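Local coordinates for GDSL-esterase (Pseudoalteromonas sp., PDB 3HP4), which hydrolyses esters as a serine hydrolase of the SGNH (GDSL) family from a psychrotrophic bacterium, possibly acting on lysophospholipids, at residues Asp2-Leu8 / Pro67-Glu73. Numbering follows the deposited sequence. Where two conformers were deposited one is given.
Sequences DNTILIL and PTHVLIE
Leu6 and Leu71 sit mid-way along two parallel strands, 3-9 and 69-73, joined by a ladder of backbone hydrogen bonds. Leu71 N gives a nearly straight bond (175°) to Leu6 O at 2.8 Å. Leu6 N goes to His69 O, Leu8 N to Leu71 O and Glu73 N to Leu8 O, each at 2.9 Å. At the start of the ladder a side chain replaces a backbone acceptor. Thr4 N bonds to Thr68 OG1 at 3.0 Å. With chi1 at 60°, Thr68 OG1 sits between its own backbone N and carbonyl carbon, where it also pairs with His69 ND1 at 2.7 Å. Thr4 O takes His69 N at 3.1 Å and, weakly, Thr68 N. A valine in place of Thr68 would probably leave Thr4 N and His69 ND1 without this shared partner and the imidazole less firmly oriented. Thr68 CG2 lies 3.5 Å from Asp2 CG, its methyl against the carboxylate. Asn3 ND2 is satisfied by Asp38. On one face, Ile7 CD1 lies beside Leu71 CD1, 3.9 Å away. Here helix 166-183 covers Ile5 and Leu71, and Trp181 meets His69 edge-to-face. Helix 85-101 covers Leu8, Val70 and Ile72 on the other face. Strands 39-43 and 105-109 flank the pair, placing it inside the parallel sheet of the SGNH-hydrolase fold.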
loop_
_atom_site.group_PDB
_atom_site.type_symbol
_atom_site.label_atom_id
_atom_site.label_comp_id
_atom_site.label_asym_id
_atom_site.label_seq_id
_atom_site.Cartn_x
_atom_site.Cartn_y
_atom_site.Cartn_z
ATOM N N ASP A 2 4.367 6.705 20.090
ATOM C CA ASP A 2 3.990 7.267 18.733
ATOM C C ASP A 2 4.267 6.397 17.495
ATOM O O ASP A 2 5.337 6.417 16.927
ATOM C CB ASP A 2 4.681 8.593 18.509
ATOM C CG ASP A 2 4.037 9.402 17.436
ATOM O OD1 ASP A 2 3.236 8.839 16.650
ATOM O OD2 ASP A 2 4.337 10.607 17.341
ATOM N N ASN A 3 3.298 5.622 17.081
ATOM C CA ASN A 3 3.386 4.911 15.873
ATOM C C ASN A 3 2.230 5.346 15.054
ATOM O O ASN A 3 1.226 4.640 14.973
ATOM C CB ASN A 3 3.347 3.416 16.136
ATOM C CG ASN A 3 4.651 2.919 16.744
ATOM O OD1 ASN A 3 5.705 2.977 16.092
ATOM N ND2 ASN A 3 4.583 2.456 17.938
ATOM N N THR A 4 2.415 6.463 14.378
ATOM C CA THR A 4 1.379 6.997 13.510
ATOM C C THR A 4 1.787 6.702 12.064
ATOM O O THR A 4 2.823 7.242 11.572
ATOM C CB THR A 4 1.283 8.484 13.747
ATOM O OG1 THR A 4 0.870 8.714 15.106
ATOM C CG2 THR A 4 0.259 9.090 12.786
ATOM N N ILE A 5 0.956 5.951 11.387
ATOM C CA ILE A 5 1.307 5.424 10.054
ATOM C C ILE A 5 0.394 6.043 9.019
ATOM O O ILE A 5 -0.811 5.830 9.057
ATOM C CB ILE A 5 1.139 3.874 10.007
ATOM C CG1 ILE A 5 1.915 3.228 11.113
ATOM C CG2 ILE A 5 1.651 3.395 8.621
ATOM C CD1 ILE A 5 1.719 1.670 11.186
ATOM N N LEU A 6 0.969 6.794 8.090
ATOM C CA LEU A 6 0.231 7.306 6.926
ATOM C C LEU A 6 0.173 6.227 5.873
ATOM O O LEU A 6 1.242 5.770 5.400
ATOM C CB LEU A 6 0.976 8.549 6.403
ATOM C CG LEU A 6 0.317 9.218 5.192
ATOM C CD1 LEU A 6 -0.964 9.935 5.630
ATOM C CD2 LEU A 6 1.268 10.234 4.564
ATOM N N ILE A 7 -1.020 5.811 5.486
ATOM C CA ILE A 7 -1.259 4.752 4.482
ATOM C C ILE A 7 -1.445 5.464 3.148
ATOM O O ILE A 7 -2.486 6.135 2.951
ATOM C CB ILE A 7 -2.538 3.902 4.846
ATOM C CG1 ILE A 7 -2.473 3.356 6.269
ATOM C CG2 ILE A 7 -2.762 2.720 3.844
ATOM C CD1 ILE A 7 -1.332 2.319 6.476
ATOM N N LEU A 8 -0.478 5.364 2.257
ATOM C CA LEU A 8 -0.539 6.049 0.964
ATOM C C LEU A 8 -0.827 4.965 -0.067
ATOM O O LEU A 8 0.070 4.395 -0.681
ATOM C CB LEU A 8 0.777 6.765 0.714
ATOM C CG LEU A 8 0.784 7.776 -0.432
ATOM C CD1 LEU A 8 0.024 9.056 -0.011
ATOM C CD2 LEU A 8 2.239 8.085 -0.801
ATOM N N PRO A 67 3.663 12.311 10.120
ATOM C CA PRO A 67 3.642 10.931 10.560
ATOM C C PRO A 67 5.024 10.437 10.934
ATOM O O PRO A 67 6.042 10.862 10.322
ATOM C CB PRO A 67 3.109 10.174 9.324
ATOM C CG PRO A 67 3.623 11.021 8.140
ATOM C CD PRO A 67 3.443 12.461 8.672
ATOM N N THR A 68 5.063 9.458 11.807
ATOM C CA THR A 68 6.324 8.819 12.102
ATOM C C THR A 68 6.694 7.699 11.145
ATOM O O THR A 68 7.827 7.239 11.066
ATOM C CB THR A 68 6.259 8.219 13.566
ATOM O OG1 THR A 68 5.207 7.258 13.691
ATOM C CG2 THR A 68 6.124 9.305 14.652
ATOM N N HIS A 69 5.689 7.225 10.417
ATOM C CA HIS A 69 5.817 6.094 9.504
ATOM C C HIS A 69 4.952 6.349 8.293
ATOM O O HIS A 69 3.859 6.939 8.398
ATOM C CB HIS A 69 5.263 4.804 10.152
ATOM C CG HIS A 69 6.063 4.361 11.329
ATOM N ND1 HIS A 69 5.965 4.931 12.571
ATOM C CD2 HIS A 69 7.018 3.400 11.390
ATOM C CE1 HIS A 69 6.860 4.328 13.366
ATOM N NE2 HIS A 69 7.480 3.397 12.684
ATOM N N VAL A 70 5.418 5.897 7.134
ATOM C CA VAL A 70 4.636 5.975 5.876
ATOM C C VAL A 70 4.643 4.606 5.253
ATOM O O VAL A 70 5.725 4.009 5.105
ATOM C CB VAL A 70 5.252 7.014 4.911
ATOM C CG1 VAL A 70 4.549 6.966 3.573
ATOM C CG2 VAL A 70 5.140 8.462 5.472
ATOM N N LEU A 71 3.482 4.117 4.893
ATOM C CA LEU A 71 3.331 2.793 4.236
ATOM C C LEU A 71 2.752 3.029 2.875
ATOM O O LEU A 71 1.601 3.466 2.741
ATOM C CB LEU A 71 2.376 1.960 5.123
ATOM C CG LEU A 71 2.320 0.442 4.896
ATOM C CD1 LEU A 71 1.572 -0.268 6.043
ATOM C CD2 LEU A 71 1.639 0.157 3.568
ATOM N N ILE A 72 3.570 2.779 1.843
ATOM C CA ILE A 72 3.187 2.980 0.442
ATOM C C ILE A 72 2.595 1.717 -0.133
ATOM O O ILE A 72 3.216 0.641 -0.042
ATOM C CB ILE A 72 4.427 3.427 -0.325
ATOM C CG1 ILE A 72 4.920 4.760 0.204
ATOM C CG2 ILE A 72 4.093 3.517 -1.836
ATOM C CD1 ILE A 72 6.372 5.061 -0.236
ATOM N N GLU A 73 1.378 1.803 -0.688
ATOM C CA GLU A 73 0.761 0.677 -1.422
ATOM C C GLU A 73 0.296 1.252 -2.740
ATOM O O GLU A 73 -0.885 1.604 -2.924
ATOM C CB GLU A 73 -0.387 0.122 -0.575
ATOM C CG GLU A 73 -1.186 -0.994 -1.256
ATOM C CD GLU A 73 -2.364 -0.485 -2.066
ATOM O OE1 GLU A 73 -3.254 0.238 -1.520
ATOM O OE2 GLU A 73 -2.476 -0.871 -3.283
#